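Local coordinates for mandelate racemase/muconate lactonizing enzyme family protein (PDB 3S5S) that belongs to the mandelate racemase/muconate lactonizing enzyme family of the enolase superfamily, whose members carry a modified alpha/beta-barrel domain, at residues A[132-137]-A[312-317]; A[188-193]-A[215-220]; A[219-224]-A[242-247]; A[266-271]-A[290-295]. One frame throughout, in Å; residues are numbered along the deposited sequence.

How the contacts relate
Contacts 2, 3 and 4 are parallel strand pairings of one barrel sheet, whereas contact 1 sets the first strand of that sheet against the last helix turn before strand 319-322. Contacts 2 and 3 share Ala219 and Leu220, with centres about 11 Å apart; contacts 3 and 4, with centres about 10 Å apart, are joined by the Asp243 OD1 to Thr266 OG1 hydrogen bond of 2.6 Å. Leu220 CD2 also lies 3.8 Å from Met295 SD, linking contacts 2 and 4 through the barrel interior. Contact 1 encloses the others along the chain and touches contact 4 where Phe312 CE2 meets Ile270 CG2 at 3.9 Å.

Contact 1 (A[132-137]-A[312-317]); sequences TALTTD and FAAGLG
Leu134 turns its CG anti to its own carbonyl carbon and beside its backbone N (chi1 -57°), and a second torsion of 168° spreads the two methyls over neighbouring alanines of the helix that ends at Leu316. CD2 comes to 3.8 Å from Ala314 CB, and CG stands 3.9 Å from the same methyl, so the branch point and one arm both rest on Ala314. The other arm, CD1, reaches back one residue along the helix and meets Ala313 CB at 4.1 Å. No hydrogen bond crosses the contact; it is apolar, burying 158 Å² over both sides. This is where strand 133-140 of the modified barrel of the enolase superfamily meets the C-terminal turn of helix 303-316. The axes of strand 133-135 and helix 312-316 approach to 8.5 Å at 117°, a spacing consistent with the short alanine side chains. On the backbone side, Thr132 N lies 4.4 Å from Ala314 CB. Leu348, in a loop, touches Ala314, and Ile296 of strand 293-296 packs on Ala313. The helix end itself is tied to the chain just before the strand, since Ser130 OG hydrogen-bonds to Gly315 O and the backbones of Ala314 and Gly131 are also bonded.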
loop_
_atom_site.group_PDB
_atom_site.type_symbol
_atom_site.label_atom_id
_atom_site.label_comp_id
_atom_site.label_asym_id
_atom_site.label_seq_id
_atom_site.Cartn_x
_atom_site.Cartn_y
_atom_site.Cartn_z
ATOM N N THR A 132 15.827 1.844 10.521
ATOM C CA THR A 132 15.675 0.937 11.649
ATOM C C THR A 132 15.652 1.679 12.996
ATOM O O THR A 132 15.657 1.029 14.038
ATOM C CB THR A 132 16.806 -0.150 11.712
ATOM O OG1 THR A 132 18.093 0.469 11.527
ATOM C CG2 THR A 132 16.575 -1.265 10.665
ATOM N N ALA A 133 15.629 3.014 12.972
ATOM C CA ALA A 133 15.645 3.813 14.184
ATOM C C ALA A 133 14.467 4.768 14.211
ATOM O O ALA A 133 14.128 5.384 13.169
ATOM C CB ALA A 133 16.938 4.593 14.240
ATOM N N LEU A 134 13.831 4.926 15.379
ATOM C CA LEU A 134 12.805 6.010 15.520
ATOM C C LEU A 134 13.017 6.756 16.795
ATOM O O LEU A 134 13.681 6.253 17.676
ATOM C CB LEU A 134 11.360 5.510 15.445
ATOM C CG LEU A 134 10.867 4.726 14.220
ATOM C CD1 LEU A 134 9.520 4.108 14.516
ATOM C CD2 LEU A 134 10.788 5.580 12.918
ATOM N N THR A 135 12.507 7.981 16.863
ATOM C CA THR A 135 12.550 8.795 18.072
ATOM C C THR A 135 11.121 9.058 18.518
ATOM O O THR A 135 10.339 9.649 17.764
ATOM C CB THR A 135 13.291 10.082 17.802
ATOM O OG1 THR A 135 14.646 9.741 17.554
ATOM C CG2 THR A 135 13.268 11.040 18.989
ATOM N N THR A 136 10.785 8.604 19.729
ATOM C CA THR A 136 9.397 8.735 20.245
ATOM C C THR A 136 9.155 9.958 21.108
ATOM O O THR A 136 10.036 10.385 21.825
ATOM C CB THR A 136 8.887 7.402 20.960
ATOM O OG1 THR A 136 7.475 7.485 21.214
ATOM C CG2 THR A 136 9.701 7.042 22.208
ATOM N N ASP A 137 7.973 10.546 21.017
ATOM C CA ASP A 137 7.523 11.476 22.050
ATOM C C ASP A 137 7.131 10.670 23.298
ATOM O O ASP A 137 7.159 9.432 23.271
ATOM C CB ASP A 137 6.358 12.363 21.560
ATOM C CG ASP A 137 5.061 11.597 21.348
ATOM O OD1 ASP A 137 4.753 10.629 22.070
ATOM O OD2 ASP A 137 4.303 11.985 20.461
ATOM N N PHE A 312 6.589 -0.934 11.061
ATOM C CA PHE A 312 5.735 -0.338 10.039
ATOM C C PHE A 312 6.244 1.079 9.683
ATOM O O PHE A 312 6.665 1.323 8.532
ATOM C CB PHE A 312 4.246 -0.388 10.511
ATOM C CG PHE A 312 3.264 0.400 9.662
ATOM C CD1 PHE A 312 2.572 -0.201 8.632
ATOM C CD2 PHE A 312 2.981 1.752 9.942
ATOM C CE1 PHE A 312 1.604 0.519 7.837
ATOM C CE2 PHE A 312 2.032 2.505 9.167
ATOM C CZ PHE A 312 1.330 1.856 8.102
ATOM N N ALA A 313 6.204 1.994 10.663
ATOM C CA ALA A 313 6.664 3.383 10.467
ATOM C C ALA A 313 8.130 3.457 9.939
ATOM O O ALA A 313 8.368 4.113 8.924
ATOM C CB ALA A 313 6.533 4.156 11.711
ATOM N N ALA A 314 9.099 2.789 10.596
ATOM C CA ALA A 314 10.495 2.874 10.101
ATOM C C ALA A 314 10.717 2.185 8.733
ATOM O O ALA A 314 11.564 2.598 7.974
ATOM C CB ALA A 314 11.529 2.322 11.163
ATOM N N GLY A 315 9.984 1.111 8.448
ATOM C CA GLY A 315 10.064 0.431 7.148
ATOM C C GLY A 315 9.553 1.319 6.044
ATOM O O GLY A 315 10.221 1.485 5.008
ATOM N N LEU A 316 8.419 1.956 6.296
ATOM C CA LEU A 316 7.814 2.830 5.314
ATOM C C LEU A 316 8.615 4.104 5.042
ATOM O O LEU A 316 8.732 4.509 3.889
ATOM C CB LEU A 316 6.376 3.192 5.684
ATOM C CG LEU A 316 5.308 2.137 5.540
ATOM C CD1 LEU A 316 4.011 2.640 6.182
ATOM C CD2 LEU A 316 5.114 1.794 4.072
ATOM N N GLY A 317 9.171 4.711 6.103
ATOM C CA GLY A 317 9.898 5.946 5.939
ATOM C C GLY A 317 8.877 7.075 5.889
ATOM O O GLY A 317 7.698 6.839 5.699
#

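Contact 2 (A[188-193]-A[215-220]); sequences GASLIL and GADVAL
A beta-alpha-beta unit closes here: strand 190-194 leads through helix 201-213 into strand 217-222, and the two strands pair in parallel. Leu191 N donates to Asp217 O at 2.8 Å, and Leu191 O accepts Ala219 N, also at 2.8 Å. The same oxygen receives a second, weak bond from Leu220 N, because the register slips by one residue between Leu191 and Ile192, a beta bulge. Pairing resumes with Leu193 N bonded to Leu220 O at 3.1 Å. On one face Ser190 OG hydrogen-bonds to Asp217 OD2 at 3.1 Å, meeting that oxygen from above the carboxylate plane, 53° out of it; OG also sits 3.4 Å from Ala219 CB. Further along this face Ile192 and Leu220 lie side by side and point the same way, CG1 of Ile192 touching CB of Leu220 at 3.7 Å. On the other face Leu191 holds CG beside its backbone N (chi1 -62°), and its CD1 reaches Ala216 CB at 4.1 Å. Ile179 and Ile182 of helix 175-185 cover Leu191 there, whereas Phe321 of strand 319-322 touches Ile192 and Leu220. Helices over one face and distant strands meeting across the other are typical of an alpha/beta barrel.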
loop_
_atom_site.group_PDB
_atom_site.type_symbol
_atom_site.label_atom_id
_atom_site.label_comp_id
_atom_site.label_asym_id
_atom_site.label_seq_id
_atom_site.Cartn_x
_atom_site.Cartn_y
_atom_site.Cartn_z
ATOM N N GLY A 188 13.217 23.179 26.073
ATOM C CA GLY A 188 13.579 22.665 24.760
ATOM C C GLY A 188 12.555 21.747 24.092
ATOM O O GLY A 188 12.838 21.137 23.041
ATOM N N ALA A 189 11.362 21.627 24.669
ATOM C CA ALA A 189 10.459 20.582 24.155
ATOM C C ALA A 189 9.309 21.081 23.275
ATOM O O ALA A 189 8.609 22.048 23.584
ATOM C CB ALA A 189 9.969 19.704 25.262
ATOM N N SER A 190 9.190 20.428 22.135
ATOM C CA SER A 190 8.074 20.561 21.222
ATOM C C SER A 190 6.817 20.011 21.919
ATOM O O SER A 190 6.903 19.020 22.669
ATOM C CB SER A 190 8.387 19.656 20.038
ATOM O OG SER A 190 8.249 20.339 18.818
ATOM N N LEU A 191 5.648 20.599 21.657
ATOM C CA LEU A 191 4.405 20.070 22.250
ATOM C C LEU A 191 3.364 19.533 21.264
ATOM O O LEU A 191 3.109 20.129 20.226
ATOM C CB LEU A 191 3.769 21.113 23.145
ATOM C CG LEU A 191 4.587 21.591 24.366
ATOM C CD1 LEU A 191 3.727 22.502 25.158
ATOM C CD2 LEU A 191 5.179 20.456 25.284
ATOM N N ILE A 192 2.783 18.385 21.580
ATOM C CA ILE A 192 1.548 17.936 20.959
ATOM C C ILE A 192 0.386 18.035 22.001
ATOM O O ILE A 192 0.392 17.349 23.043
ATOM C CB ILE A 192 1.662 16.485 20.448
ATOM C CG1 ILE A 192 2.509 16.409 19.192
ATOM C CG2 ILE A 192 0.293 15.916 20.112
ATOM C CD1 ILE A 192 3.290 15.120 19.101
ATOM N N LEU A 193 -0.597 18.872 21.719
ATOM C CA LEU A 193 -1.812 18.892 22.519
ATOM C C LEU A 193 -2.811 17.912 21.896
ATOM O O LEU A 193 -3.311 18.127 20.776
ATOM C CB LEU A 193 -2.364 20.320 22.624
ATOM C CG LEU A 193 -1.364 21.465 22.887
ATOM C CD1 LEU A 193 -2.069 22.781 23.049
ATOM C CD2 LEU A 193 -0.512 21.263 24.123
ATOM N N GLY A 215 5.601 31.218 24.521
ATOM C CA GLY A 215 6.847 30.837 23.831
ATOM C C GLY A 215 6.963 29.348 23.512
ATOM O O GLY A 215 7.979 28.895 22.967
ATOM N N ALA A 216 5.935 28.579 23.848
ATOM C CA ALA A 216 5.968 27.140 23.583
ATOM C C ALA A 216 5.871 26.855 22.094
ATOM O O ALA A 216 5.089 27.493 21.347
ATOM C CB ALA A 216 4.874 26.407 24.350
ATOM N N ASP A 217 6.686 25.905 21.660
ATOM C CA ASP A 217 6.614 25.429 20.308
ATOM C C ASP A 217 5.567 24.297 20.288
ATOM O O ASP A 217 5.871 23.113 20.505
ATOM C CB ASP A 217 8.035 25.049 19.856
ATOM C CG ASP A 217 8.084 24.235 18.568
ATOM O OD1 ASP A 217 7.325 24.488 17.611
ATOM O OD2 ASP A 217 8.916 23.306 18.517
ATOM N N VAL A 218 4.314 24.674 20.060
ATOM C CA VAL A 218 3.255 23.702 19.797
ATOM C C VAL A 218 3.455 23.187 18.386
ATOM O O VAL A 218 3.313 23.907 17.418
ATOM C CB VAL A 218 1.806 24.325 19.951
ATOM C CG1 VAL A 218 0.716 23.317 19.510
ATOM C CG2 VAL A 218 1.567 24.793 21.366
ATOM N N ALA A 219 3.835 21.932 18.273
ATOM C CA ALA A 219 4.159 21.351 16.978
ATOM C C ALA A 219 2.934 20.708 16.313
ATOM O O ALA A 219 2.924 20.491 15.097
ATOM C CB ALA A 219 5.270 20.327 17.157
ATOM N N LEU A 220 1.902 20.398 17.104
ATOM C CA LEU A 220 0.733 19.720 16.570
ATOM C C LEU A 220 -0.454 19.863 17.508
ATOM O O LEU A 220 -0.285 19.747 18.728
ATOM C CB LEU A 220 1.067 18.236 16.364
ATOM C CG LEU A 220 0.045 17.331 15.692
ATOM C CD1 LEU A 220 -0.139 17.706 14.228
ATOM C CD2 LEU A 220 0.481 15.856 15.827
#

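Contact 3 (A[219-224]-A[242-247]); sequences ALLEQP and VDVAAD
Strands 219-222 and 244-246 run parallel in neighbouring places of the barrel sheet, their axes 4.6 Å apart at 43°, and three backbone bonds join them: Leu221 N to Asp243 O, Ala245 N to Leu221 O and Gln223 N to Ala245 O. Past the last of these a side chain carries the ladder on. Gln223, bent at its second torsion, brings OE1 to 2.9 Å from Asp247 N, the donor N lying in the plane of the side-chain carbonyl and the bond nearly straight at 169°; Ser249 N is a second donor to OE1, while NE2 is held by Val225 O. At the start of the pair Leu220 crosses Asp243 at about a right angle, CD1 lying 3.6 Å from Asp243 CB, and its CD2 meets Ala245 CB at 3.9 Å. On the opposite face Leu221 CB packs against Val244 CG2 at 4.2 Å. Glu222, extended beyond CG, lays that carbon 4.0 Å from Ala245 CB and runs on until OE1 stands 3.4 Å from Asp247 OD2, the two carboxylate planes 30° apart. Asn269 ND2 donates to Glu222 OE1, and Lys164 forms a salt bridge with OE2; Asp247 has salt bridges to Lys271 and Lys274. The two facing carboxylate oxygens are both acceptors with no bond between them; the lysines and the Asn269 amide supply partners, consistent with the groups tolerating so short a distance.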
loop_
_atom_site.group_PDB
_atom_site.type_symbol
_atom_site.label_atom_id
_atom_site.label_comp_id
_atom_site.label_asym_id
_atom_site.label_seq_id
_atom_site.Cartn_x
_atom_site.Cartn_y
_atom_site.Cartn_z
ATOM N N ALA A 219 3.835 21.932 18.273
ATOM C CA ALA A 219 4.159 21.351 16.978
ATOM C C ALA A 219 2.934 20.708 16.313
ATOM O O ALA A 219 2.924 20.491 15.097
ATOM C CB ALA A 219 5.270 20.327 17.157
ATOM N N LEU A 220 1.902 20.398 17.104
ATOM C CA LEU A 220 0.733 19.720 16.570
ATOM C C LEU A 220 -0.454 19.863 17.508
ATOM O O LEU A 220 -0.285 19.747 18.728
ATOM C CB LEU A 220 1.067 18.236 16.364
ATOM C CG LEU A 220 0.045 17.331 15.692
ATOM C CD1 LEU A 220 -0.139 17.706 14.228
ATOM C CD2 LEU A 220 0.481 15.856 15.827
ATOM N N LEU A 221 -1.640 20.127 16.955
ATOM C CA LEU A 221 -2.869 19.980 17.699
ATOM C C LEU A 221 -3.631 18.743 17.234
ATOM O O LEU A 221 -4.230 18.753 16.171
ATOM C CB LEU A 221 -3.744 21.188 17.510
ATOM C CG LEU A 221 -5.145 21.181 18.118
ATOM C CD1 LEU A 221 -5.179 21.169 19.642
ATOM C CD2 LEU A 221 -5.816 22.424 17.629
ATOM N N GLU A 222 -3.651 17.707 18.060
ATOM C CA GLU A 222 -4.242 16.450 17.698
ATOM C C GLU A 222 -5.742 16.265 18.026
ATOM O O GLU A 222 -6.154 16.367 19.205
ATOM C CB GLU A 222 -3.468 15.331 18.363
ATOM C CG GLU A 222 -4.009 14.016 17.943
ATOM C CD GLU A 222 -3.151 12.911 18.344
ATOM O OE1 GLU A 222 -3.497 11.793 17.980
ATOM O OE2 GLU A 222 -2.141 13.151 19.024
ATOM N N GLN A 223 -6.533 15.970 16.992
ATOM C CA GLN A 223 -7.971 15.697 17.125
ATOM C C GLN A 223 -8.672 16.452 18.270
ATOM O O GLN A 223 -9.222 15.825 19.189
ATOM C CB GLN A 223 -8.187 14.194 17.323
ATOM C CG GLN A 223 -9.637 13.816 17.283
ATOM C CD GLN A 223 -10.152 13.748 15.880
ATOM O OE1 GLN A 223 -9.442 13.290 14.976
ATOM N NE2 GLN A 223 -11.386 14.190 15.679
ATOM N N PRO A 224 -8.680 17.785 18.222
ATOM C CA PRO A 224 -9.234 18.472 19.382
ATOM C C PRO A 224 -10.737 18.289 19.544
ATOM O O PRO A 224 -11.234 18.299 20.668
ATOM C CB PRO A 224 -8.931 19.944 19.105
ATOM C CG PRO A 224 -8.869 20.057 17.667
ATOM C CD PRO A 224 -8.410 18.711 17.107
ATOM N N VAL A 242 -0.942 26.138 13.440
ATOM C CA VAL A 242 -0.105 24.954 13.611
ATOM C C VAL A 242 -0.750 23.725 12.928
ATOM O O VAL A 242 -1.922 23.765 12.534
ATOM C CB VAL A 242 0.145 24.650 15.116
ATOM C CG1 VAL A 242 0.590 25.907 15.844
ATOM C CG2 VAL A 242 -1.091 24.114 15.779
ATOM N N ASP A 243 0.030 22.657 12.765
ATOM C CA ASP A 243 -0.451 21.394 12.181
ATOM C C ASP A 243 -1.568 20.774 13.039
ATOM O O ASP A 243 -1.524 20.820 14.287
ATOM C CB ASP A 243 0.707 20.393 12.050
ATOM C CG ASP A 243 1.611 20.667 10.835
ATOM O OD1 ASP A 243 1.080 20.740 9.701
ATOM O OD2 ASP A 243 2.855 20.770 11.030
ATOM N N VAL A 244 -2.579 20.223 12.376
ATOM C CA VAL A 244 -3.645 19.530 13.082
ATOM C C VAL A 244 -3.665 18.053 12.664
ATOM O O VAL A 244 -3.568 17.758 11.481
ATOM C CB VAL A 244 -4.963 20.232 12.803
ATOM C CG1 VAL A 244 -6.195 19.339 13.122
ATOM C CG2 VAL A 244 -4.999 21.560 13.547
ATOM N N ALA A 245 -3.767 17.121 13.618
ATOM C CA ALA A 245 -3.786 15.682 13.268
ATOM C C ALA A 245 -5.179 15.138 13.353
ATOM O O ALA A 245 -5.895 15.475 14.295
ATOM C CB ALA A 245 -2.880 14.890 14.174
ATOM N N ALA A 246 -5.574 14.301 12.383
ATOM C CA ALA A 246 -6.803 13.494 12.495
ATOM C C ALA A 246 -6.447 12.132 13.071
ATOM O O ALA A 246 -5.498 11.509 12.612
ATOM C CB ALA A 246 -7.482 13.333 11.152
ATOM N N ASP A 247 -7.167 11.689 14.098
ATOM C CA ASP A 247 -6.965 10.350 14.677
ATOM C C ASP A 247 -8.318 9.605 14.630
ATOM O O ASP A 247 -8.554 8.799 13.727
ATOM C CB ASP A 247 -6.389 10.436 16.114
ATOM C CG ASP A 247 -6.070 9.051 16.736
ATOM O OD1 ASP A 247 -6.397 8.000 16.130
ATOM O OD2 ASP A 247 -5.464 9.021 17.837
#

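Contact 4 (A[266-271]-A[290-295]); sequences TVVNIK and AGLGLM
Met295 and Asn269 meet side chain to side chain on the barrel's inner face: the methionine, fully extended with CG anti to its backbone N (chi1 -180°), crosses the asparagine side chain obliquely and brings CE to 3.3 Å from Asn269 ND2. Its sulfur follows at 3.8 Å from the same nitrogen. Nearer the backbone, Val267 crosses Met295 at about a right angle, CG1 lying 4.1 Å from Met295 CB. The other face carries a separate apolar row, in which Val268 CG2 touches Leu292 CD1 at 3.7 Å and Ile270 CD1 touches Leu294 CD2 at 3.9 Å. The backbones that carry these side chains are held in register by four parallel-ladder bonds: Gly293 N to Thr266 O, Val268 N to Gly293 O, Met295 N to Val268 O at 2.7 Å, and Ile270 N to Met295 O, the last nearly straight at 173°. Gly293 pairs with Val267, their CA atoms 4.4 Å apart. Farther out, the bond of ND2 to Glu222 is consistent with the amide being held in this turn, next to the methionine CE. The preceding helix 272-289 ends in a Schellman motif at Gly291 and packs Ala280, Ile283 and Ala284 on Ile270. Helix 253-261 covers Val268 and Leu292 through Val256, while strand 319-322 sets Phe319 on Ile270 and Leu294 and Phe321 on Met295.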
loop_
_atom_site.group_PDB
_atom_site.type_symbol
_atom_site.label_atom_id
_atom_site.label_comp_id
_atom_site.label_asym_id
_atom_site.label_seq_id
_atom_site.Cartn_x
_atom_site.Cartn_y
_atom_site.Cartn_z
ATOM N N THR A 266 -3.843 18.389 8.829
ATOM C CA THR A 266 -2.718 18.478 7.896
ATOM C C THR A 266 -1.838 17.269 8.161
ATOM O O THR A 266 -0.810 17.044 7.480
ATOM C CB THR A 266 -1.892 19.774 8.072
ATOM O OG1 THR A 266 -1.386 19.833 9.398
ATOM C CG2 THR A 266 -2.734 21.073 7.781
ATOM N N VAL A 267 -2.263 16.491 9.163
ATOM C CA VAL A 267 -1.526 15.320 9.651
ATOM C C VAL A 267 -2.493 14.166 9.912
ATOM O O VAL A 267 -3.630 14.400 10.284
ATOM C CB VAL A 267 -0.692 15.650 10.920
ATOM C CG1 VAL A 267 -0.063 14.441 11.491
ATOM C CG2 VAL A 267 0.394 16.692 10.584
ATOM N N VAL A 268 -2.052 12.939 9.684
ATOM C CA VAL A 268 -2.832 11.756 10.075
ATOM C C VAL A 268 -2.084 10.871 11.089
ATOM O O VAL A 268 -0.927 10.512 10.898
ATOM C CB VAL A 268 -3.275 10.902 8.819
ATOM C CG1 VAL A 268 -3.589 9.544 9.208
ATOM C CG2 VAL A 268 -4.506 11.490 8.191
ATOM N N ASN A 269 -2.783 10.531 12.168
ATOM C CA ASN A 269 -2.320 9.544 13.137
ATOM C C ASN A 269 -2.774 8.142 12.720
ATOM O O ASN A 269 -3.947 7.805 12.779
ATOM C CB ASN A 269 -2.849 9.912 14.517
ATOM C CG ASN A 269 -2.252 9.030 15.612
ATOM O OD1 ASN A 269 -1.709 7.954 15.306
ATOM N ND2 ASN A 269 -2.327 9.483 16.889
ATOM N N ILE A 270 -1.844 7.346 12.234
ATOM C CA ILE A 270 -2.105 5.994 11.769
ATOM C C ILE A 270 -1.853 5.061 12.936
ATOM O O ILE A 270 -0.801 5.133 13.591
ATOM C CB ILE A 270 -1.100 5.637 10.618
ATOM C CG1 ILE A 270 -1.228 6.612 9.455
ATOM C CG2 ILE A 270 -1.279 4.242 10.112
ATOM C CD1 ILE A 270 -0.156 6.408 8.329
ATOM N N LYS A 271 -2.794 4.153 13.174
ATOM C CA LYS A 271 -2.599 3.082 14.167
ATOM C C LYS A 271 -2.920 1.761 13.530
ATOM O O LYS A 271 -3.961 1.644 12.902
ATOM C CB LYS A 271 -3.517 3.296 15.370
ATOM C CG LYS A 271 -3.277 4.638 16.042
ATOM C CD LYS A 271 -4.080 4.774 17.254
ATOM C CE LYS A 271 -4.261 6.217 17.480
ATOM N NZ LYS A 271 -4.796 6.430 18.847
ATOM N N ALA A 290 -1.898 12.537 -0.618
ATOM C CA ALA A 290 -2.679 13.747 -0.408
ATOM C C ALA A 290 -1.905 14.886 0.247
ATOM O O ALA A 290 -2.490 15.935 0.502
ATOM C CB ALA A 290 -3.979 13.458 0.313
ATOM N N GLY A 291 -0.607 14.710 0.498
ATOM C CA GLY A 291 0.187 15.810 1.077
ATOM C C GLY A 291 0.077 15.944 2.610
ATOM O O GLY A 291 0.561 16.922 3.200
ATOM N N LEU A 292 -0.548 14.969 3.258
ATOM C CA LEU A 292 -0.671 14.976 4.694
ATOM C C LEU A 292 0.614 14.446 5.349
ATOM O O LEU A 292 1.233 13.514 4.846
ATOM C CB LEU A 292 -1.865 14.106 5.125
ATOM C CG LEU A 292 -3.249 14.540 4.607
ATOM C CD1 LEU A 292 -4.280 13.591 5.120
ATOM C CD2 LEU A 292 -3.629 15.983 5.022
ATOM N N GLY A 293 1.017 15.051 6.473
ATOM C CA GLY A 293 2.078 14.467 7.275
ATOM C C GLY A 293 1.614 13.154 7.899
ATOM O O GLY A 293 0.432 12.934 8.078
ATOM N N LEU A 294 2.554 12.285 8.212
ATOM C CA LEU A 294 2.248 11.024 8.837
ATOM C C LEU A 294 2.694 10.970 10.291
ATOM O O LEU A 294 3.843 11.346 10.631
ATOM C CB LEU A 294 2.898 9.865 8.056
ATOM C CG LEU A 294 2.631 9.836 6.548
ATOM C CD1 LEU A 294 3.385 8.692 5.932
ATOM C CD2 LEU A 294 1.217 9.561 6.404
ATOM N N MET A 295 1.795 10.456 11.134
ATOM C CA MET A 295 2.081 10.190 12.545
ATOM C C MET A 295 1.830 8.707 12.771
ATOM O O MET A 295 0.904 8.140 12.220
ATOM C CB MET A 295 1.184 11.067 13.419
ATOM C CG MET A 295 1.340 10.933 14.952
ATOM S SD MET A 295 0.269 12.044 15.837
ATOM C CE MET A 295 0.390 11.283 17.376
#